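Local coordinates for protein uricase (Bacillus fastidiosus, PDB 4R8X) that probably catalyses the oxidation of urate to 5-hydroxyisourate, the first step from urate to (S)-allantoin, as a uricase that assembles as a tetramer, at residues 77-82 with 92-97; 85-90 with 220-225; 160-165 with 209-214. All blocks are in the same frame, centred on the assembly; numbering follows the deposited sequence.

Interaction 1 (77-82 with 92-97); sequences QRHAAS and LQYVCE
H79 and Y94 form the aromatic part of this contact between helix 69-82 and helix 88-102. The two side chains run roughly perpendicular to one another. The edge of the imidazole is turned toward the face of the phenol ring in an offset edge-to-face (T-shaped) pair. The ring centroids lie 5.5 Å apart and the planes meet at 64°. H79 CD2 is the ring atom that does the touching, 3.8 Å from Y94 CE2.

The polar part is at the end of the tyrosine. Y94 CG stands anti to the backbone N (chi1 171°), which sends the ring across to the C-terminal turn of helix 69-82. There Y94 OH and S82 OG share a hydrogen bond of 2.7 Å, and either hydroxyl could be the donor. S82 OG lies at the edge of the phenol ring, near its plane. The carbonyl oxygen H79 O also sits at that edge, 3.5 Å from Y94 CE2.

The apolar part is smaller. V95 CG2 packs against H79 CB at 4.0 Å. Across the two segments, H79 CA and V95 CA are the nearest pair, 6.7 Å apart.

H79 ND1 is hydrogen-bonded to F75 O, one turn back in its own helix, and its ring also stacks with that of F75. Y187 of a neighbouring subunit packs on H79 as well. On the sheet side, V95 rests on L111 of strand 108-125.

The axes of the two short segments approach to 10.4 Å, with their directions 123° apart. This is helix-helix packing between consecutive helices laid over an antiparallel sheet, as in the tunnelling (T-fold) architecture of the uricase family.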
loop_
_atom_site.group_PDB
_atom_site.type_symbol
_atom_site.label_atom_id
_atom_site.label_comp_id
_atom_site.label_asym_id
_atom_site.label_seq_id
_atom_site.Cartn_x
_atom_site.Cartn_y
_atom_site.Cartn_z
ATOM N N GLN D 77 -11.281 -1.578 24.595
ATOM C CA GLN D 77 -10.997 -0.177 24.820
ATOM C C GLN D 77 -11.202 0.234 26.287
ATOM O O GLN D 77 -10.421 1.011 26.837
ATOM C CB GLN D 77 -11.795 0.684 23.832
ATOM C CG GLN D 77 -11.255 0.534 22.393
ATOM C CD GLN D 77 -12.160 1.136 21.339
ATOM O OE1 GLN D 77 -13.306 1.475 21.614
ATOM N NE2 GLN D 77 -11.640 1.267 20.118
ATOM N N ARG D 78 -12.212 -0.324 26.944
ATOM C CA ARG D 78 -12.420 0.005 28.342
ATOM C C ARG D 78 -11.368 -0.625 29.247
ATOM O O ARG D 78 -10.954 -0.031 30.245
ATOM C CB ARG D 78 -13.829 -0.373 28.776
ATOM C CG ARG D 78 -14.841 0.589 28.207
ATOM C CD ARG D 78 -16.255 0.171 28.482
ATOM N NE ARG D 78 -17.125 0.589 27.394
ATOM C CZ ARG D 78 -18.418 0.304 27.340
ATOM N NH1 ARG D 78 -18.973 -0.381 28.327
ATOM N NH2 ARG D 78 -19.150 0.712 26.311
ATOM N N HIS D 79 -10.922 -1.827 28.903
ATOM C CA HIS D 79 -9.863 -2.441 29.680
ATOM C C HIS D 79 -8.509 -1.753 29.495
ATOM O O HIS D 79 -7.656 -1.836 30.373
ATOM C CB HIS D 79 -9.792 -3.948 29.429
ATOM C CG HIS D 79 -10.870 -4.704 30.138
ATOM N ND1 HIS D 79 -12.168 -4.751 29.675
ATOM C CD2 HIS D 79 -10.861 -5.381 31.313
ATOM C CE1 HIS D 79 -12.906 -5.450 30.524
ATOM N NE2 HIS D 79 -12.137 -5.840 31.525
ATOM N N ALA D 80 -8.324 -1.039 28.385
ATOM C CA ALA D 80 -7.120 -0.238 28.230
ATOM C C ALA D 80 -7.063 0.884 29.263
ATOM O O ALA D 80 -5.982 1.303 29.677
ATOM C CB ALA D 80 -7.033 0.329 26.823
ATOM N N ALA D 81 -8.228 1.349 29.701
ATOM C CA ALA D 81 -8.272 2.410 30.701
ATOM C C ALA D 81 -7.974 1.872 32.097
ATOM O O ALA D 81 -7.362 2.561 32.902
ATOM C CB ALA D 81 -9.612 3.134 30.674
ATOM N N SER D 82 -8.384 0.635 32.367
ATOM C CA SER D 82 -8.243 0.049 33.703
ATOM C C SER D 82 -6.937 -0.725 33.920
ATOM O O SER D 82 -6.554 -0.994 35.063
ATOM C CB SER D 82 -9.450 -0.841 34.032
ATOM O OG SER D 82 -9.618 -1.876 33.077
ATOM N N LEU D 92 -2.513 -7.869 26.962
ATOM C CA LEU D 92 -3.239 -8.883 26.213
ATOM C C LEU D 92 -3.724 -10.021 27.118
ATOM O O LEU D 92 -4.860 -10.479 26.987
ATOM C CB LEU D 92 -2.386 -9.428 25.058
ATOM C CG LEU D 92 -1.971 -8.419 23.984
ATOM C CD1 LEU D 92 -1.389 -9.179 22.807
ATOM C CD2 LEU D 92 -3.130 -7.509 23.540
ATOM N N GLN D 93 -2.874 -10.469 28.034
ATOM C CA GLN D 93 -3.317 -11.534 28.930
ATOM C C GLN D 93 -4.445 -11.061 29.848
ATOM O O GLN D 93 -5.401 -11.794 30.079
ATOM C CB GLN D 93 -2.172 -12.101 29.762
ATOM C CG GLN D 93 -2.617 -13.289 30.588
ATOM C CD GLN D 93 -1.470 -14.010 31.237
ATOM O OE1 GLN D 93 -0.317 -13.857 30.840
ATOM N NE2 GLN D 93 -1.777 -14.807 32.247
ATOM N N TYR D 94 -4.319 -9.833 30.347
ATOM C CA TYR D 94 -5.342 -9.188 31.161
ATOM C C TYR D 94 -6.697 -9.200 30.453
ATOM O O TYR D 94 -7.719 -9.573 31.036
ATOM C CB TYR D 94 -4.881 -7.761 31.481
ATOM C CG TYR D 94 -5.873 -6.828 32.148
ATOM C CD1 TYR D 94 -6.324 -7.052 33.447
ATOM C CD2 TYR D 94 -6.291 -5.665 31.503
ATOM C CE1 TYR D 94 -7.197 -6.164 34.055
ATOM C CE2 TYR D 94 -7.160 -4.783 32.102
ATOM C CZ TYR D 94 -7.612 -5.032 33.375
ATOM O OH TYR D 94 -8.474 -4.142 33.970
ATOM N N VAL D 95 -6.706 -8.805 29.185
ATOM C CA VAL D 95 -7.940 -8.772 28.396
ATOM C C VAL D 95 -8.522 -10.159 28.120
ATOM O O VAL D 95 -9.728 -10.355 28.257
ATOM C CB VAL D 95 -7.737 -7.989 27.080
ATOM C CG1 VAL D 95 -8.952 -8.124 26.158
ATOM C CG2 VAL D 95 -7.455 -6.516 27.376
ATOM N N CYS D 96 -7.668 -11.107 27.731
ATOM C CA CYS D 96 -8.095 -12.491 27.522
ATOM C C CYS D 96 -8.795 -13.043 28.753
ATOM O O CYS D 96 -9.875 -13.627 28.661
ATOM C CB CYS D 96 -6.885 -13.381 27.229
ATOM S SG CYS D 96 -6.127 -13.194 25.602
ATOM N N GLU D 97 -8.149 -12.875 29.900
ATOM C CA GLU D 97 -8.702 -13.418 31.139
ATOM C C GLU D 97 -10.010 -12.728 31.482
ATOM O O GLU D 97 -10.956 -13.369 31.946
ATOM C CB GLU D 97 -7.676 -13.293 32.260
ATOM C CG GLU D 97 -6.547 -14.289 32.064
ATOM C CD GLU D 97 -5.344 -14.077 32.961
ATOM O OE1 GLU D 97 -5.186 -12.985 33.550
ATOM O OE2 GLU D 97 -4.543 -15.028 33.068
#

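Interaction 2 (85-90 with 220-225); sequences GATLEG and ANYVAA
T87 and Y222 approach from opposite directions, and the threonine methyl settles over one face of the phenol ring. T87 CG2 lies 3.7 Å from the ring centroid and 14° off its normal, a CH-pi contact. T87 is the N-cap of helix 88-102, whose start here meets the loop between strand 198-208 and helix 225-238. T87 OG1, between the backbone N and the carbonyl carbon (chi1 76°), accepts from G90 N at 2.9 Å and is also hydrogen-bonded to A214 O. The same torsion leaves CG2 to meet the ring.

E89 comes to the edge of that ring. Its chain bends at chi2, and the carboxylate plane stands 87° from the ring plane. Y222 OH donates to E89 OE2 at 2.6 Å, on the syn lone pair. The other oxygen, E89 OE1, accepts from a water that also donates to V223 O, and is hydrogen-bonded to S164 OG. A second water takes the L88 N-H and donates to Y222 OH.

L22 packs on T87 and Y222. The contact is buried. The donors around E89 would probably favour its charged form. The bonds to both oxygens limit how the carboxylate can turn.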
loop_
_atom_site.group_PDB
_atom_site.type_symbol
_atom_site.label_atom_id
_atom_site.label_comp_id
_atom_site.label_asym_id
_atom_site.label_seq_id
_atom_site.Cartn_x
_atom_site.Cartn_y
_atom_site.Cartn_z
ATOM N N GLY D 85 -0.698 -2.224 34.253
ATOM C CA GLY D 85 0.630 -2.714 33.930
ATOM C C GLY D 85 1.321 -1.886 32.871
ATOM O O GLY D 85 0.832 -0.817 32.493
ATOM N N ALA D 86 2.439 -2.393 32.360
ATOM C CA ALA D 86 3.307 -1.574 31.507
ATOM C C ALA D 86 3.755 -2.269 30.234
ATOM O O ALA D 86 4.575 -1.716 29.498
ATOM C CB ALA D 86 4.537 -1.128 32.282
ATOM N N THR D 87 3.233 -3.463 29.963
ATOM C CA THR D 87 3.698 -4.248 28.816
ATOM C C THR D 87 2.557 -4.695 27.918
ATOM O O THR D 87 1.412 -4.839 28.350
ATOM C CB THR D 87 4.501 -5.519 29.222
ATOM O OG1 THR D 87 3.606 -6.538 29.697
ATOM C CG2 THR D 87 5.543 -5.193 30.276
ATOM N N LEU D 88 2.883 -4.912 26.650
ATOM C CA LEU D 88 1.887 -5.333 25.677
ATOM C C LEU D 88 1.362 -6.717 26.045
ATOM O O LEU D 88 0.155 -6.954 26.032
ATOM C CB LEU D 88 2.502 -5.350 24.279
ATOM C CG LEU D 88 1.540 -5.597 23.120
ATOM C CD1 LEU D 88 0.376 -4.613 23.143
ATOM C CD2 LEU D 88 2.293 -5.467 21.811
ATOM N N GLU D 89 2.275 -7.626 26.389
ATOM C CA GLU D 89 1.891 -8.982 26.766
ATOM C C GLU D 89 1.021 -9.005 28.016
ATOM O O GLU D 89 0.088 -9.801 28.107
ATOM C CB GLU D 89 3.124 -9.849 27.004
ATOM C CG GLU D 89 4.035 -10.024 25.806
ATOM C CD GLU D 89 5.158 -8.998 25.743
ATOM O OE1 GLU D 89 6.183 -9.309 25.114
ATOM O OE2 GLU D 89 5.031 -7.896 26.316
ATOM N N GLY D 90 1.357 -8.153 28.981
ATOM C CA GLY D 90 0.559 -8.001 30.185
ATOM C C GLY D 90 -0.847 -7.570 29.848
ATOM O O GLY D 90 -1.813 -8.159 30.325
ATOM N N ALA D 220 12.999 -6.527 35.682
ATOM C CA ALA D 220 14.338 -7.076 35.512
ATOM C C ALA D 220 14.297 -8.346 34.665
ATOM O O ALA D 220 15.287 -8.708 34.031
ATOM C CB ALA D 220 14.971 -7.357 36.852
ATOM N N ASN D 221 13.148 -9.016 34.665
ATOM C CA ASN D 221 12.962 -10.240 33.898
ATOM C C ASN D 221 12.169 -10.049 32.615
ATOM O O ASN D 221 11.894 -11.027 31.914
ATOM C CB ASN D 221 12.265 -11.300 34.740
ATOM C CG ASN D 221 13.047 -11.660 35.969
ATOM O OD1 ASN D 221 14.275 -11.575 35.984
ATOM N ND2 ASN D 221 12.342 -12.059 37.018
ATOM N N TYR D 222 11.780 -8.806 32.323
ATOM C CA TYR D 222 11.047 -8.493 31.101
ATOM C C TYR D 222 12.010 -8.141 29.987
ATOM O O TYR D 222 12.899 -7.309 30.169
ATOM C CB TYR D 222 10.073 -7.327 31.303
ATOM C CG TYR D 222 9.285 -7.039 30.036
ATOM C CD1 TYR D 222 8.253 -7.886 29.648
ATOM C CD2 TYR D 222 9.600 -5.960 29.200
ATOM C CE1 TYR D 222 7.534 -7.673 28.495
ATOM C CE2 TYR D 222 8.882 -5.736 28.030
ATOM C CZ TYR D 222 7.856 -6.607 27.677
ATOM O OH TYR D 222 7.131 -6.394 26.531
ATOM N N VAL D 223 11.820 -8.771 28.833
ATOM C CA VAL D 223 12.659 -8.492 27.679
ATOM C C VAL D 223 11.955 -7.484 26.777
ATOM O O VAL D 223 10.963 -7.803 26.135
ATOM C CB VAL D 223 12.981 -9.777 26.895
ATOM C CG1 VAL D 223 13.912 -9.472 25.725
ATOM C CG2 VAL D 223 13.616 -10.809 27.818
ATOM N N ALA D 224 12.472 -6.262 26.731
ATOM C CA ALA D 224 11.901 -5.241 25.860
ATOM C C ALA D 224 12.339 -5.473 24.420
ATOM O O ALA D 224 13.528 -5.707 24.151
ATOM C CB ALA D 224 12.307 -3.846 26.326
ATOM N N ALA D 225 11.378 -5.423 23.498
ATOM C CA ALA D 225 11.670 -5.587 22.069
ATOM C C ALA D 225 12.749 -4.617 21.600
ATOM O O ALA D 225 13.541 -4.945 20.728
ATOM C CB ALA D 225 10.394 -5.435 21.223
HETATM O O HOH W 1 5.427 -4.177 25.860
HETATM O O HOH W 2 8.945 -9.506 25.725
#

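Interaction 3 (160-165 with 209-214); sequences VEQASG and ENQDDA
Q162 reaches from strand 156-173 to the 3-10 turn at 211-214 and gives one amide N-H to the backbone carbonyl of Q211. Q162 NE2 donates to Q211 O at 3.0 Å, with an N-H...O angle of 167°. The acceptor lies in the plane of the Q162 amide. Seen from the carbonyl, the donor sits above the plane, 37° out of it. A214 N, the donor within the turn, reaches the same oxygen from the opposite face.

The two glutamine side chains lie alongside each other, pointing opposite ways. Q162 OE1 rests on the aliphatic part of Q211, 3.3 Å from Q211 CG. A214 CB packs 3.3 Å from Q162 NE2. CG of Q162 is anti to the backbone N (chi1 -173°), which carries the amide out over the turn. With an alanine here, Q211 O is likely to lose its side-chain donor, and a gap would probably open beside the A214 methyl.

Further out, a water accepts from Q211 NE2 and makes a weak bond to Q162 O. N210 ND2 donates to D213 OD1 across the start of the turn. The 3-10 segment follows strand 198-208, the neighbour of strand 156-173 in the sheet. On that strand's other side, A163 pairs with T147 of strand 143-153.

Two donors on Q211 O thus tie the turn both to itself and to the sheet through neutral groups.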
loop_
_atom_site.group_PDB
_atom_site.type_symbol
_atom_site.label_atom_id
_atom_site.label_comp_id
_atom_site.label_asym_id
_atom_site.label_seq_id
_atom_site.Cartn_x
_atom_site.Cartn_y
_atom_site.Cartn_z
ATOM N N VAL D 160 -2.238 -20.662 26.450
ATOM C CA VAL D 160 -1.934 -21.724 25.495
ATOM C C VAL D 160 -1.043 -21.238 24.360
ATOM O O VAL D 160 -0.454 -22.041 23.647
ATOM C CB VAL D 160 -3.210 -22.423 24.959
ATOM C CG1 VAL D 160 -3.912 -23.194 26.085
ATOM C CG2 VAL D 160 -4.140 -21.423 24.319
ATOM N N GLU D 161 -0.934 -19.922 24.196
ATOM C CA GLU D 161 0.094 -19.355 23.327
ATOM C C GLU D 161 0.534 -17.999 23.856
ATOM O O GLU D 161 -0.297 -17.188 24.233
ATOM C CB GLU D 161 -0.383 -19.207 21.879
ATOM C CG GLU D 161 0.682 -18.527 20.999
ATOM C CD GLU D 161 0.380 -18.554 19.512
ATOM O OE1 GLU D 161 -0.657 -19.123 19.109
ATOM O OE2 GLU D 161 1.200 -18.006 18.740
ATOM N N GLN D 162 1.842 -17.771 23.887
ATOM C CA GLN D 162 2.395 -16.457 24.191
ATOM C C GLN D 162 3.493 -16.157 23.179
ATOM O O GLN D 162 4.391 -16.970 22.982
ATOM C CB GLN D 162 2.935 -16.400 25.622
ATOM C CG GLN D 162 3.374 -15.020 26.098
ATOM C CD GLN D 162 4.024 -15.079 27.466
ATOM O OE1 GLN D 162 5.081 -15.679 27.626
ATOM N NE2 GLN D 162 3.385 -14.474 28.464
ATOM N N ALA D 163 3.395 -15.006 22.514
ATOM C CA ALA D 163 4.416 -14.560 21.572
ATOM C C ALA D 163 4.812 -13.122 21.873
ATOM O O ALA D 163 3.985 -12.329 22.327
ATOM C CB ALA D 163 3.908 -14.677 20.130
ATOM N N SER D 164 6.070 -12.804 21.597
ATOM C CA SER D 164 6.626 -11.467 21.767
ATOM C C SER D 164 7.533 -11.242 20.584
ATOM O O SER D 164 8.247 -12.151 20.164
ATOM C CB SER D 164 7.484 -11.374 23.031
ATOM O OG SER D 164 6.739 -11.747 24.164
ATOM N N GLY D 165 7.530 -10.035 20.037
ATOM C CA GLY D 165 8.421 -9.772 18.926
ATOM C C GLY D 165 8.653 -8.321 18.578
ATOM O O GLY D 165 8.045 -7.410 19.148
ATOM N N GLU D 209 10.728 -18.906 29.225
ATOM C CA GLU D 209 10.624 -20.122 30.035
ATOM C C GLU D 209 9.495 -19.979 31.049
ATOM O O GLU D 209 8.706 -20.905 31.248
ATOM C CB GLU D 209 11.946 -20.410 30.753
ATOM C CG GLU D 209 11.964 -21.714 31.553
ATOM C CD GLU D 209 13.256 -21.912 32.319
ATOM O OE1 GLU D 209 14.152 -21.047 32.221
ATOM O OE2 GLU D 209 13.374 -22.936 33.021
ATOM N N ASN D 210 9.423 -18.809 31.675
ATOM C CA ASN D 210 8.395 -18.508 32.660
ATOM C C ASN D 210 7.527 -17.395 32.110
ATOM O O ASN D 210 7.912 -16.228 32.145
ATOM C CB ASN D 210 9.028 -18.095 33.994
ATOM C CG ASN D 210 8.010 -17.963 35.108
ATOM O OD1 ASN D 210 7.373 -18.942 35.500
ATOM N ND2 ASN D 210 7.859 -16.752 35.634
ATOM N N GLN D 211 6.368 -17.773 31.583
ATOM C CA GLN D 211 5.527 -16.866 30.812
ATOM C C GLN D 211 5.083 -15.637 31.589
ATOM O O GLN D 211 4.886 -14.581 31.002
ATOM C CB GLN D 211 4.325 -17.615 30.231
ATOM C CG GLN D 211 4.706 -18.598 29.128
ATOM C CD GLN D 211 3.540 -19.432 28.636
ATOM O OE1 GLN D 211 2.600 -19.717 29.382
ATOM N NE2 GLN D 211 3.597 -19.836 27.372
ATOM N N ASP D 212 4.934 -15.748 32.900
ATOM C CA ASP D 212 4.577 -14.590 33.709
ATOM C C ASP D 212 5.614 -13.467 33.644
ATOM O O ASP D 212 5.291 -12.313 33.934
ATOM C CB ASP D 212 4.323 -14.992 35.165
ATOM C CG ASP D 212 3.035 -15.770 35.339
ATOM O OD1 ASP D 212 2.232 -15.838 34.382
ATOM O OD2 ASP D 212 2.822 -16.304 36.447
ATOM N N ASP D 213 6.850 -13.786 33.263
ATOM C CA ASP D 213 7.862 -12.739 33.087
ATOM C C ASP D 213 7.423 -11.654 32.089
ATOM O O ASP D 213 7.798 -10.490 32.223
ATOM C CB ASP D 213 9.198 -13.330 32.625
ATOM C CG ASP D 213 9.930 -14.094 33.719
ATOM O OD1 ASP D 213 9.495 -14.083 34.889
ATOM O OD2 ASP D 213 10.971 -14.695 33.396
ATOM N N ALA D 214 6.632 -12.054 31.096
ATOM C CA ALA D 214 6.156 -11.149 30.060
ATOM C C ALA D 214 5.187 -10.092 30.582
ATOM O O ALA D 214 4.949 -9.096 29.908
ATOM C CB ALA D 214 5.511 -11.940 28.936
HETATM O O HOH W 3 5.508 -19.132 25.217
#

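From the N terminus, interaction 1 closes first, across the short connection between helix 69-82 and helix 88-102. Interaction 2 opens at 85-90, inside the loop closed by interaction 1, where the connection runs into helix 88-102. It closes only at 220-225. The two therefore cross along the chain, and both use helix 88-102. Interaction 3 is nested inside the long loop closed by interaction 2. It joins strand 156-173 to the loop after strand 198-208. Interactions 2 and 3 touch directly, their centres about 10 Å apart. Interactions 1 and 3 do not touch; their centres lie about 17 Å apart. Together they tie two helices, the sheet and the loop before helix 225-238.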